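Local coordinates for protein peptidoglycan glycosyltransferase (PDB 4MNR) that is a bacterial penicillin-binding protein whose C-terminal domain belongs to the wider beta-lactamase clan, at residues Lys188-Leu192 with Ser240-Phe245; Thr194-Val200 with Glu251-Lys256; Glu203-Ser209 with Tyr228-Ala234; Ile215-Ser221 with Pro291-Trp296; Ala234-Glu238 with Val377-Val381. All coordinates share one frame; numbering follows the deposited sequence.

Contact 1: Lys188-Leu192 with Ser240-Phe245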
# COMPACT_ATOMS: atom_id res chain seq x y z
N LYS A 188 -13.20 -0.17 -1.90
CA LYS A 188 -14.50 0.36 -1.49
C LYS A 188 -14.34 1.59 -0.59
O LYS A 188 -15.25 2.41 -0.49
CB LYS A 188 -15.35 -0.72 -0.82
CG LYS A 188 -15.81 -1.80 -1.79
CD LYS A 188 -16.52 -2.95 -1.10
CE LYS A 188 -16.88 -4.04 -2.13
NZ LYS A 188 -17.29 -5.28 -1.46
N ILE A 189 -13.17 1.75 0.03
CA ILE A 189 -12.91 2.99 0.78
C ILE A 189 -13.05 4.19 -0.16
O ILE A 189 -13.67 5.20 0.18
CB ILE A 189 -11.49 3.00 1.37
CG1 ILE A 189 -11.32 1.90 2.42
CG2 ILE A 189 -11.19 4.37 1.97
CD1 ILE A 189 -9.89 1.76 2.91
N VAL A 190 -12.49 4.07 -1.37
CA VAL A 190 -12.58 5.14 -2.37
C VAL A 190 -14.00 5.36 -2.87
O VAL A 190 -14.48 6.50 -2.92
CB VAL A 190 -11.64 4.88 -3.58
CG1 VAL A 190 -11.81 5.98 -4.64
CG2 VAL A 190 -10.20 4.82 -3.12
N THR A 191 -14.68 4.28 -3.24
CA THR A 191 -16.07 4.36 -3.69
C THR A 191 -16.98 5.00 -2.64
O THR A 191 -17.75 5.91 -2.96
CB THR A 191 -16.59 2.98 -4.08
OG1 THR A 191 -15.65 2.40 -4.99
CG2 THR A 191 -17.95 3.10 -4.77
N LEU A 192 -16.89 4.52 -1.41
CA LEU A 192 -17.69 5.07 -0.30
C LEU A 192 -17.39 6.54 -0.06
O LEU A 192 -18.29 7.37 0.06
CB LEU A 192 -17.38 4.28 0.97
CG LEU A 192 -18.12 4.78 2.22
CD1 LEU A 192 -19.64 4.66 2.03
CD2 LEU A 192 -17.64 4.02 3.44
N SER A 240 -18.86 -6.06 3.29
CA SER A 240 -18.19 -6.00 1.99
C SER A 240 -19.02 -6.55 0.83
O SER A 240 -18.58 -7.43 0.09
CB SER A 240 -16.83 -6.70 2.04
OG SER A 240 -15.98 -6.14 1.06
N SER A 241 -20.23 -6.02 0.64
CA SER A 241 -21.10 -6.51 -0.43
C SER A 241 -20.76 -5.94 -1.81
O SER A 241 -20.82 -4.73 -2.04
CB SER A 241 -22.57 -6.19 -0.11
OG SER A 241 -23.38 -6.43 -1.25
N ASN A 242 -20.40 -6.83 -2.74
CA ASN A 242 -20.09 -6.40 -4.10
C ASN A 242 -21.35 -5.95 -4.83
O ASN A 242 -21.31 -5.02 -5.65
CB ASN A 242 -19.45 -7.54 -4.90
CG ASN A 242 -18.07 -7.94 -4.37
OD1 ASN A 242 -17.31 -7.10 -3.87
ND2 ASN A 242 -17.74 -9.23 -4.48
N THR A 243 -22.47 -6.61 -4.58
CA THR A 243 -23.69 -6.24 -5.31
C THR A 243 -24.22 -4.86 -4.89
O THR A 243 -24.79 -4.14 -5.71
CB THR A 243 -24.79 -7.30 -5.27
OG1 THR A 243 -25.14 -7.59 -3.91
CG2 THR A 243 -24.32 -8.59 -5.97
N VAL A 244 -24.02 -4.48 -3.64
CA VAL A 244 -24.39 -3.12 -3.25
C VAL A 244 -23.43 -2.12 -3.87
O VAL A 244 -23.84 -1.11 -4.43
CB VAL A 244 -24.36 -2.96 -1.73
CG1 VAL A 244 -24.45 -1.48 -1.35
CG2 VAL A 244 -25.50 -3.75 -1.09
N PHE A 245 -22.13 -2.38 -3.76
CA PHE A 245 -21.17 -1.42 -4.32
C PHE A 245 -21.26 -1.31 -5.85
O PHE A 245 -21.04 -0.23 -6.41
CB PHE A 245 -19.75 -1.66 -3.79
CG PHE A 245 -19.53 -1.02 -2.46
CD1 PHE A 245 -19.97 -1.63 -1.30
CD2 PHE A 245 -18.96 0.25 -2.37
CE1 PHE A 245 -19.81 -1.01 -0.07
CE2 PHE A 245 -18.79 0.88 -1.14
CZ PHE A 245 -19.21 0.25 0.01
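Lys-188 NZ is gripped by two side-chain oxygens. NZ donates to Ser-240 OG at 3.0 Å. NZ also donates to Asn-242 OD1, again at 3.0 Å. The amine meets the amide from above, 38° out of the carbonyl plane and not on a lone pair. The lysine chain is extended beyond CG, which carries NZ across to the turn ahead of helix 242-263. Ser-185 to Lys-188 and Ser-240 to Asn-242 fit the SxxK and SxN motifs of penicillin-binding proteins, which meet here. Lys-400, from the third motif of the family, is also hydrogen-bonded to Ser-240 OG. Asn-242 ND2 bonds to Ser-221 O, so both ends of the amide are held, fixing its rotation. The same lysine packs with its carbon chain. CD sits over one face of the Phe-245 ring, 3.8 Å from the ring centroid, as a CH-pi contact. CB and CG follow the same face toward CE2 and CD2. Thr-191 CG2 comes instead to the ring edge, 3.9 Å from Phe-245 CD2. Ser-241 is the N-cap of helix 242-263; its OG accepts from Val-244 N at 3.2 Å and also hydrogen-bonds to Ser-209 OG.

Contact 2: Thr194-Val200 with Glu251-Lys256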
# COMPACT_ATOMS: atom_id res chain seq x y z
N THR A 194 -16.19 8.71 -2.08
CA THR A 194 -16.66 9.49 -3.21
C THR A 194 -18.17 9.69 -3.14
O THR A 194 -18.68 10.78 -3.39
CB THR A 194 -16.25 8.82 -4.54
OG1 THR A 194 -14.82 8.77 -4.60
CG2 THR A 194 -16.75 9.65 -5.70
N ALA A 195 -18.88 8.62 -2.78
CA ALA A 195 -20.34 8.68 -2.71
C ALA A 195 -20.80 9.66 -1.63
O ALA A 195 -21.76 10.40 -1.82
CB ALA A 195 -20.93 7.30 -2.46
N LEU A 196 -20.10 9.67 -0.49
CA LEU A 196 -20.46 10.60 0.57
C LEU A 196 -20.10 12.04 0.21
O LEU A 196 -20.88 12.97 0.46
CB LEU A 196 -19.80 10.19 1.89
CG LEU A 196 -20.15 8.80 2.42
CD1 LEU A 196 -19.47 8.56 3.77
CD2 LEU A 196 -21.66 8.61 2.54
N GLU A 197 -18.92 12.24 -0.36
CA GLU A 197 -18.45 13.57 -0.74
C GLU A 197 -19.39 14.22 -1.77
O GLU A 197 -19.68 15.43 -1.70
CB GLU A 197 -17.01 13.50 -1.28
CG GLU A 197 -16.41 14.84 -1.74
CD GLU A 197 -15.66 15.60 -0.65
OE1 GLU A 197 -15.58 15.11 0.50
OE2 GLU A 197 -15.13 16.70 -0.93
N ASP A 198 -19.87 13.42 -2.72
CA ASP A 198 -20.68 13.92 -3.82
C ASP A 198 -22.17 13.80 -3.54
O ASP A 198 -23.01 14.13 -4.39
CB ASP A 198 -20.35 13.17 -5.11
CG ASP A 198 -18.95 13.46 -5.62
OD1 ASP A 198 -18.38 14.52 -5.27
OD2 ASP A 198 -18.41 12.63 -6.39
N ASP A 199 -22.50 13.33 -2.34
CA ASP A 199 -23.90 13.20 -1.89
C ASP A 199 -24.71 12.28 -2.80
O ASP A 199 -25.91 12.50 -3.01
CB ASP A 199 -24.57 14.57 -1.78
CG ASP A 199 -25.68 14.59 -0.75
OD1 ASP A 199 -25.53 13.91 0.29
OD2 ASP A 199 -26.70 15.28 -0.97
N VAL A 200 -24.07 11.24 -3.32
CA VAL A 200 -24.78 10.24 -4.11
C VAL A 200 -25.64 9.35 -3.22
O VAL A 200 -26.75 8.97 -3.58
CB VAL A 200 -23.80 9.38 -4.92
CG1 VAL A 200 -24.53 8.24 -5.63
CG2 VAL A 200 -23.04 10.25 -5.93
N GLU A 251 -25.00 4.00 -9.95
CA GLU A 251 -25.76 5.18 -9.55
C GLU A 251 -24.91 6.45 -9.62
O GLU A 251 -25.38 7.50 -10.09
CB GLU A 251 -26.34 5.01 -8.14
CG GLU A 251 -27.15 6.21 -7.69
CD GLU A 251 -27.97 5.94 -6.45
OE1 GLU A 251 -27.84 4.84 -5.88
OE2 GLU A 251 -28.75 6.83 -6.06
N MSE A 252 -23.66 6.38 -9.18
CA MSE A 252 -22.81 7.57 -9.21
C MSE A 252 -22.32 7.89 -10.61
O MSE A 252 -22.09 9.05 -10.95
CB MSE A 252 -21.65 7.49 -8.21
CG MSE A 252 -20.48 6.62 -8.64
SE MSE A 252 -18.94 6.86 -7.45
CE MSE A 252 -19.78 6.33 -5.76
N GLY A 253 -22.18 6.85 -11.44
CA GLY A 253 -21.78 7.06 -12.82
C GLY A 253 -20.28 7.10 -13.00
O GLY A 253 -19.51 7.32 -12.05
N ALA A 254 -19.86 6.91 -14.25
CA ALA A 254 -18.44 6.79 -14.56
C ALA A 254 -17.65 8.06 -14.25
O ALA A 254 -16.56 7.98 -13.68
CB ALA A 254 -18.26 6.39 -16.03
N ASP A 255 -18.19 9.22 -14.63
CA ASP A 255 -17.47 10.49 -14.41
C ASP A 255 -17.10 10.66 -12.94
O ASP A 255 -15.94 10.95 -12.62
CB ASP A 255 -18.31 11.68 -14.87
CG ASP A 255 -18.52 11.73 -16.37
OD1 ASP A 255 -17.56 11.44 -17.12
OD2 ASP A 255 -19.64 12.05 -16.80
N LYS A 256 -18.07 10.45 -12.05
CA LYS A 256 -17.83 10.63 -10.62
C LYS A 256 -16.90 9.56 -10.05
O LYS A 256 -16.07 9.86 -9.19
CB LYS A 256 -19.14 10.60 -9.83
CG LYS A 256 -19.95 11.88 -9.86
CD LYS A 256 -21.10 11.79 -8.85
CE LYS A 256 -21.94 13.06 -8.82
NZ LYS A 256 -22.73 13.23 -10.07
O HOH W 1 -16.23 12.46 -7.99
O HOH W 2 -29.21 7.61 -2.84
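Lys-256 runs past Asp-198 and Val-200 with its aliphatic chain. Its CB starts 4.1 Å from Asp-198 OD2. CG passes the same oxygen slightly closer. CD touches two partners, 3.7 Å from Asp-198 OD2 and 3.8 Å from Val-200 CG2. CE then lies 4.0 Å from Asp-198 CB. The chain bends at its last torsion, chi4 70°, and NZ stays 5.7 Å from Asp-198 OD2. The opposite charges therefore do not touch, although a weak long-range attraction is possible. A water does the polar work here, donating to both Asp-198 OD2 and Lys-256 O. Val-200 is the apolar centre of the contact. Its CG2 packs on CB of Met-252, a selenomethionine, at 3.8 Å, and its CG1 reaches Glu-251 CG at 3.9 Å. A Schellman motif at Asp-199 ends helix 188-197; Val-200 follows it and points toward helix 242-263. The contact thus joins the C-terminal end of helix 188-197 to the middle of helix 242-263. Leu-248, a turn earlier on helix 242-263, also touches Ala-195 and Val-200. Helix 284-289 packs against that helix at Ala-254 and Asp-255, and helix 368-384 meets Leu-196.

Contact 3: Glu203-Ser209 with Tyr228-Ala234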
# COMPACT_ATOMS: atom_id res chain seq x y z
N GLU A 203 -24.73 7.00 4.59
CA GLU A 203 -24.45 5.77 5.33
C GLU A 203 -25.72 4.97 5.57
O GLU A 203 -25.68 3.75 5.66
CB GLU A 203 -23.80 6.08 6.68
CG GLU A 203 -22.49 6.84 6.62
CD GLU A 203 -22.68 8.35 6.71
OE1 GLU A 203 -23.63 8.87 6.10
OE2 GLU A 203 -21.87 9.02 7.39
N ASP A 204 -26.84 5.68 5.64
CA ASP A 204 -28.14 5.09 5.95
C ASP A 204 -28.96 4.70 4.71
O ASP A 204 -30.07 4.18 4.84
CB ASP A 204 -28.96 6.06 6.82
CG ASP A 204 -29.05 7.47 6.21
OD1 ASP A 204 -30.01 8.21 6.54
OD2 ASP A 204 -28.16 7.85 5.42
N THR A 205 -28.41 4.94 3.52
CA THR A 205 -29.14 4.63 2.29
C THR A 205 -29.24 3.12 2.12
O THR A 205 -28.25 2.42 2.28
CB THR A 205 -28.44 5.25 1.06
OG1 THR A 205 -28.45 6.68 1.20
CG2 THR A 205 -29.19 4.89 -0.23
N VAL A 206 -30.43 2.62 1.80
CA VAL A 206 -30.65 1.17 1.73
C VAL A 206 -30.53 0.65 0.31
O VAL A 206 -31.09 1.22 -0.63
CB VAL A 206 -32.03 0.78 2.33
CG1 VAL A 206 -32.33 -0.70 2.06
CG2 VAL A 206 -32.06 1.06 3.81
N PHE A 207 -29.79 -0.45 0.16
CA PHE A 207 -29.61 -1.10 -1.14
C PHE A 207 -29.93 -2.59 -1.03
O PHE A 207 -29.70 -3.20 0.00
CB PHE A 207 -28.15 -1.03 -1.57
CG PHE A 207 -27.69 0.32 -2.00
CD1 PHE A 207 -27.27 1.24 -1.05
CD2 PHE A 207 -27.62 0.65 -3.34
CE1 PHE A 207 -26.82 2.49 -1.44
CE2 PHE A 207 -27.17 1.89 -3.74
CZ PHE A 207 -26.77 2.81 -2.79
N SER A 208 -30.44 -3.17 -2.11
CA SER A 208 -30.61 -4.62 -2.14
C SER A 208 -29.24 -5.29 -2.26
O SER A 208 -28.39 -4.82 -3.01
CB SER A 208 -31.52 -5.03 -3.30
OG SER A 208 -31.80 -6.42 -3.26
N SER A 209 -29.03 -6.38 -1.53
CA SER A 209 -27.75 -7.08 -1.56
C SER A 209 -27.90 -8.58 -1.91
O SER A 209 -27.60 -9.45 -1.09
CB SER A 209 -27.01 -6.89 -0.22
OG SER A 209 -25.71 -7.47 -0.25
N TYR A 228 -27.58 -11.13 1.33
CA TYR A 228 -27.68 -10.41 2.60
C TYR A 228 -28.99 -9.64 2.74
O TYR A 228 -29.20 -8.95 3.74
CB TYR A 228 -26.51 -9.44 2.79
CG TYR A 228 -25.17 -10.12 2.95
CD1 TYR A 228 -24.96 -11.05 3.96
CD2 TYR A 228 -24.12 -9.82 2.09
CE1 TYR A 228 -23.73 -11.67 4.10
CE2 TYR A 228 -22.89 -10.44 2.23
CZ TYR A 228 -22.70 -11.36 3.24
OH TYR A 228 -21.48 -11.98 3.37
N GLY A 229 -29.87 -9.76 1.76
CA GLY A 229 -31.11 -9.01 1.81
C GLY A 229 -30.84 -7.52 1.68
O GLY A 229 -29.93 -7.11 0.96
N SER A 230 -31.60 -6.70 2.38
CA SER A 230 -31.44 -5.26 2.23
C SER A 230 -30.45 -4.75 3.26
O SER A 230 -30.55 -5.08 4.45
CB SER A 230 -32.79 -4.55 2.36
OG SER A 230 -33.35 -4.78 3.63
N LEU A 231 -29.48 -3.96 2.81
CA LEU A 231 -28.46 -3.43 3.70
C LEU A 231 -28.36 -1.91 3.58
O LEU A 231 -28.50 -1.37 2.49
CB LEU A 231 -27.10 -4.01 3.33
CG LEU A 231 -26.91 -5.52 3.43
CD1 LEU A 231 -25.51 -5.86 2.96
CD2 LEU A 231 -27.13 -6.01 4.86
N THR A 232 -28.08 -1.22 4.69
CA THR A 232 -27.68 0.17 4.56
C THR A 232 -26.29 0.18 3.95
O THR A 232 -25.59 -0.84 3.97
CB THR A 232 -27.59 0.90 5.91
OG1 THR A 232 -26.56 0.31 6.70
CG2 THR A 232 -28.93 0.86 6.66
N LEU A 233 -25.89 1.32 3.41
CA LEU A 233 -24.57 1.43 2.81
C LEU A 233 -23.47 1.16 3.84
O LEU A 233 -22.45 0.54 3.51
CB LEU A 233 -24.40 2.79 2.13
CG LEU A 233 -23.08 3.07 1.41
CD1 LEU A 233 -22.79 1.98 0.40
CD2 LEU A 233 -23.16 4.44 0.72
N ALA A 234 -23.68 1.59 5.09
CA ALA A 234 -22.73 1.27 6.16
C ALA A 234 -22.62 -0.24 6.40
O ALA A 234 -21.52 -0.79 6.50
CB ALA A 234 -23.09 2.00 7.46
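Phe-207 and Leu-231 form the hydrogen-bonded antiparallel pair at the heart of this contact. Phe-207 N donates to Leu-231 O at 2.8 Å, and the bond is nearly straight at 173°. Leu-231 N returns a bond to Phe-207 O at 2.9 Å. The ribbon is extended at one end by Tyr-228 N, which donates to Ser-209 O. At the other end Ala-234 N donates to a lone pair of Glu-203 O in the carbonyl plane, 3.0 Å away. Leu-233 N makes a weak, bent bond to Thr-205 O. Side chains pack on both faces. Val-206 CG1 meets Ser-230 CB at 3.9 Å on one. On the other, Ser-209 OG lies 3.6 Å from Leu-231 CD1. The same OG sits at the edge of the Tyr-228 ring, in its plane and 3.7 Å from CD2. Phe-207 CE1 approaches Leu-233 CB obliquely.

Further out, Ser-241 and Asn-222 hydrogen-bond to Ser-209 OG and position it. Arg-373 holds the Glu-203 carboxylate in a salt bridge. Phe-207 and Leu-231 rest on helices 242-263 and 233-239. Thr-232 is the N-cap of helix 233-239, its OG1 capping Gln-235 N while Gln-235 OE1 accepts from Thr-232 N. This is a capping box, through which a short two-stranded antiparallel ribbon leads directly into a helix.

Contact 4: Ile215-Ser221 with Pro291-Trp296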
# COMPACT_ATOMS: atom_id res chain seq x y z
N ILE A 215 -25.81 -6.88 -13.99
CA ILE A 215 -25.58 -5.47 -14.25
C ILE A 215 -24.82 -5.40 -15.57
O ILE A 215 -23.80 -6.06 -15.73
CB ILE A 215 -24.74 -4.80 -13.13
CG1 ILE A 215 -25.46 -4.88 -11.78
CG2 ILE A 215 -24.44 -3.35 -13.52
CD1 ILE A 215 -24.64 -4.32 -10.58
N GLY A 216 -25.35 -4.64 -16.52
CA GLY A 216 -24.72 -4.51 -17.82
C GLY A 216 -24.52 -5.82 -18.57
O GLY A 216 -23.47 -6.04 -19.19
N ASN A 217 -25.51 -6.71 -18.50
CA ASN A 217 -25.51 -7.95 -19.28
C ASN A 217 -24.49 -9.01 -18.88
O ASN A 217 -24.26 -9.97 -19.61
CB ASN A 217 -25.40 -7.63 -20.77
CG ASN A 217 -26.33 -6.52 -21.18
OD1 ASN A 217 -27.53 -6.57 -20.88
ND2 ASN A 217 -25.79 -5.49 -21.83
N ALA A 218 -23.88 -8.85 -17.70
CA ALA A 218 -23.15 -9.94 -17.09
C ALA A 218 -23.37 -9.83 -15.58
O ALA A 218 -24.11 -8.98 -15.13
CB ALA A 218 -21.67 -9.87 -17.44
N THR A 219 -22.72 -10.70 -14.82
CA THR A 219 -23.04 -10.88 -13.40
C THR A 219 -22.10 -10.15 -12.44
O THR A 219 -20.89 -10.10 -12.65
CB THR A 219 -23.02 -12.39 -13.08
OG1 THR A 219 -24.00 -13.06 -13.88
CG2 THR A 219 -23.32 -12.65 -11.62
N VAL A 220 -22.66 -9.56 -11.38
CA VAL A 220 -21.88 -9.10 -10.24
C VAL A 220 -22.34 -9.98 -9.09
O VAL A 220 -23.54 -10.20 -8.91
CB VAL A 220 -22.16 -7.62 -9.90
CG1 VAL A 220 -21.39 -7.20 -8.65
CG2 VAL A 220 -21.79 -6.74 -11.07
N SER A 221 -21.40 -10.50 -8.31
CA SER A 221 -21.76 -11.43 -7.24
C SER A 221 -21.08 -11.06 -5.93
O SER A 221 -19.93 -10.63 -5.92
CB SER A 221 -21.39 -12.87 -7.61
OG SER A 221 -22.09 -13.34 -8.75
N PRO A 291 -21.58 -0.75 -18.12
CA PRO A 291 -22.08 -0.72 -16.74
C PRO A 291 -21.51 -1.85 -15.91
O PRO A 291 -21.31 -1.70 -14.71
CB PRO A 291 -23.59 -0.92 -16.91
CG PRO A 291 -23.88 -0.32 -18.24
CD PRO A 291 -22.67 -0.62 -19.10
N TRP A 292 -21.27 -3.00 -16.54
CA TRP A 292 -20.70 -4.14 -15.85
C TRP A 292 -19.27 -3.82 -15.37
O TRP A 292 -18.92 -4.09 -14.22
CB TRP A 292 -20.71 -5.35 -16.78
CG TRP A 292 -20.11 -6.58 -16.18
CD1 TRP A 292 -20.68 -7.40 -15.25
CD2 TRP A 292 -18.84 -7.14 -16.50
NE1 TRP A 292 -19.83 -8.44 -14.96
CE2 TRP A 292 -18.69 -8.31 -15.72
CE3 TRP A 292 -17.80 -6.78 -17.37
CZ2 TRP A 292 -17.55 -9.10 -15.78
CZ3 TRP A 292 -16.67 -7.57 -17.43
CH2 TRP A 292 -16.56 -8.72 -16.63
N GLU A 293 -18.46 -3.24 -16.25
CA GLU A 293 -17.11 -2.83 -15.87
C GLU A 293 -17.15 -1.76 -14.78
O GLU A 293 -16.33 -1.77 -13.85
CB GLU A 293 -16.30 -2.34 -17.08
CG GLU A 293 -14.82 -2.13 -16.75
CD GLU A 293 -13.99 -1.60 -17.92
OE1 GLU A 293 -14.45 -1.68 -19.09
OE2 GLU A 293 -12.86 -1.09 -17.67
N LEU A 294 -18.11 -0.84 -14.90
CA LEU A 294 -18.25 0.24 -13.92
C LEU A 294 -18.63 -0.31 -12.54
O LEU A 294 -18.05 0.08 -11.51
CB LEU A 294 -19.32 1.23 -14.41
CG LEU A 294 -19.77 2.30 -13.40
CD1 LEU A 294 -18.61 3.15 -12.90
CD2 LEU A 294 -20.83 3.20 -14.05
N ALA A 295 -19.58 -1.23 -12.53
CA ALA A 295 -20.03 -1.83 -11.29
C ALA A 295 -18.89 -2.57 -10.59
O ALA A 295 -18.68 -2.40 -9.39
CB ALA A 295 -21.19 -2.79 -11.56
N TRP A 296 -18.15 -3.38 -11.34
CA TRP A 296 -17.02 -4.08 -10.74
C TRP A 296 -15.89 -3.15 -10.30
O TRP A 296 -15.25 -3.39 -9.28
CB TRP A 296 -16.49 -5.15 -11.70
CG TRP A 296 -17.21 -6.47 -11.56
CD1 TRP A 296 -17.95 -7.12 -12.51
CD2 TRP A 296 -17.24 -7.30 -10.40
NE1 TRP A 296 -18.43 -8.31 -12.01
CE2 TRP A 296 -18.02 -8.44 -10.71
CE3 TRP A 296 -16.70 -7.19 -9.11
CZ2 TRP A 296 -18.25 -9.46 -9.79
CZ3 TRP A 296 -16.93 -8.20 -8.20
CH2 TRP A 296 -17.71 -9.32 -8.54
O HOH W 3 -21.79 -3.91 -19.59
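The Trp-292 indole is covered on both faces. Ala-218 CB lies over one, 3.5 Å from the centroid of the five-membered ring, as a CH-pi contact. Trp-296 CD1 lies edge-on over the opposite face. One face of the Trp-296 ring is in turn packed by Val-220, whose CG2 is 4.1 Å from the five-membered ring centroid. Both rings direct their N-H to one backbone oxygen, Thr-219 O. Trp-292 NE1 reaches Thr-219 O at 3.0 Å, with the oxygen close to the indole plane. This donor stands 54° above the carbonyl plane. Trp-296 NE1 bonds the same oxygen at 3.1 Å, tilted only 16° from that plane. Trp-292 has CG anti to the backbone N (chi1 179°), which swings the ring from the helix across to the strand, with NE1 toward that oxygen. Ile-215 CG2 adds an apolar contact to Ala-295 CB at 3.8 Å. Gly-216, in the type I' turn from Ile-215 to Ala-218, lies close against the first turn of the helix. A water bridges Gly-216 O and Trp-292 N there.

Strand 218-221 and helix 291-296 run nearly parallel, their axes 9.0 Å apart. The contact docks the turn and the second strand of the hairpin of strands 212-215 and 218-221 on helix 291-298. Helix 242-263 touches Ile-215 through Val-250 and Trp-296 through Asn-242, and Val-303 packs on both tryptophans.

Contact 5: Ala234-Glu238 with Val377-Val381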
# COMPACT_ATOMS: atom_id res chain seq x y z
N ALA A 234 -23.68 1.59 5.09
CA ALA A 234 -22.73 1.27 6.16
C ALA A 234 -22.62 -0.24 6.40
O ALA A 234 -21.52 -0.79 6.50
CB ALA A 234 -23.09 2.00 7.46
N GLN A 235 -23.76 -0.91 6.48
CA GLN A 235 -23.76 -2.36 6.66
C GLN A 235 -23.11 -3.08 5.48
O GLN A 235 -22.42 -4.07 5.67
CB GLN A 235 -25.18 -2.90 6.85
CG GLN A 235 -25.84 -2.43 8.14
CD GLN A 235 -27.35 -2.69 8.16
OE1 GLN A 235 -28.01 -2.82 7.12
NE2 GLN A 235 -27.92 -2.74 9.37
N ALA A 236 -23.34 -2.56 4.27
CA ALA A 236 -22.76 -3.15 3.07
C ALA A 236 -21.24 -3.00 3.07
O ALA A 236 -20.54 -3.82 2.51
CB ALA A 236 -23.36 -2.54 1.82
N THR A 237 -20.73 -1.94 3.70
CA THR A 237 -19.29 -1.77 3.83
C THR A 237 -18.78 -2.77 4.86
O THR A 237 -17.76 -3.41 4.65
CB THR A 237 -18.94 -0.33 4.26
OG1 THR A 237 -19.55 0.59 3.36
CG2 THR A 237 -17.43 -0.11 4.26
N GLU A 238 -19.50 -2.91 5.98
CA GLU A 238 -19.12 -3.88 7.01
C GLU A 238 -19.04 -5.31 6.48
O GLU A 238 -18.11 -6.05 6.82
CB GLU A 238 -20.06 -3.82 8.22
CG GLU A 238 -20.03 -2.48 8.93
CD GLU A 238 -21.03 -2.41 10.08
OE1 GLU A 238 -21.81 -3.37 10.27
OE2 GLU A 238 -21.03 -1.40 10.82
N VAL A 377 -17.45 4.53 9.60
CA VAL A 377 -17.94 3.30 8.96
C VAL A 377 -16.88 2.20 9.06
O VAL A 377 -17.20 1.03 9.32
CB VAL A 377 -18.32 3.53 7.49
CG1 VAL A 377 -18.68 2.21 6.80
CG2 VAL A 377 -19.47 4.50 7.39
N LEU A 378 -15.61 2.57 8.87
CA LEU A 378 -14.52 1.59 8.95
C LEU A 378 -14.27 1.07 10.37
O LEU A 378 -13.77 -0.05 10.56
CB LEU A 378 -13.23 2.17 8.35
CG LEU A 378 -13.33 2.56 6.88
CD1 LEU A 378 -11.97 2.98 6.34
CD2 LEU A 378 -13.92 1.43 6.03
N LEU A 379 -14.63 1.86 11.38
CA LEU A 379 -14.59 1.36 12.74
C LEU A 379 -15.60 0.23 12.84
O LEU A 379 -15.35 -0.80 13.48
CB LEU A 379 -14.90 2.48 13.74
CG LEU A 379 -14.89 2.11 15.22
CD1 LEU A 379 -13.59 1.41 15.60
CD2 LEU A 379 -15.08 3.37 16.05
N GLY A 380 -16.74 0.41 12.18
CA GLY A 380 -17.77 -0.61 12.14
C GLY A 380 -17.34 -1.91 11.49
O GLY A 380 -17.80 -2.98 11.87
N VAL A 381 -16.48 -1.81 10.47
CA VAL A 381 -15.97 -2.99 9.80
C VAL A 381 -15.25 -3.88 10.81
O VAL A 381 -15.43 -5.10 10.82
CB VAL A 381 -14.99 -2.61 8.67
CG1 VAL A 381 -14.27 -3.85 8.15
CG2 VAL A 381 -15.76 -1.90 7.55
O HOH W 4 -20.12 0.77 9.84
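With chi1 at -54°, Thr-237 turns its CG2 trans to the backbone N, which sets CG2 against both Val-377 and Val-381. Val-377, with chi1 at 174°, aims CG1 at the threonine. The two side chains cross at about a right angle. Val-377 CG1 comes 3.6 Å from Thr-237 CB and 3.7 Å from Thr-237 CG2. One turn on, Val-381 CG2 lies 3.8 Å from Thr-237 O. The hydroxyl of Thr-237 bonds back to Leu-233 O on its own helix. The extended chain of Glu-238 lies against the second helix at Gly-380. Its OE2 lies 3.6 Å from Gly-380 CA and its CG lies 3.7 Å from Gly-380 O. Gly-380 carries no side chain here, so the carboxylate can lie directly on the main chain. A water donates to both Glu-238 OE2 and Val-377 O and bridges the helices. The short segments cross at -43°, with axes 8.7 Å apart at closest approach. Beyond the pair, Leu-192 of helix 188-197 touches both Thr-237 and Val-377. Phe-245 of helix 242-263 also meets Thr-237. Leu-378 of helix 368-384 packs on Ala-398 and Lys-400 of strand 398-406, an outermost strand of the five-stranded sheet.

From the N terminus, helix 188-197 supplies the first segments of contacts 1 and 2, and strand 206-209 that of contact 3. Contact 3 closes first, at 228-234, and is nested inside the loops of both. Contact 1 closes at 240-245 and contact 2 at 251-256, so these two cross along the same pair of helices. Contact 4 opens at 215-221 within contact 3 and closes at helix 291-298, crossing contacts 1, 2 and 3. Contact 5 opens at Ala-234, which contact 3 shares, and closes last at 377-381. It follows contact 3 in series and crosses contacts 1, 2 and 4. Helix 242-263 touches the segments of all five contacts.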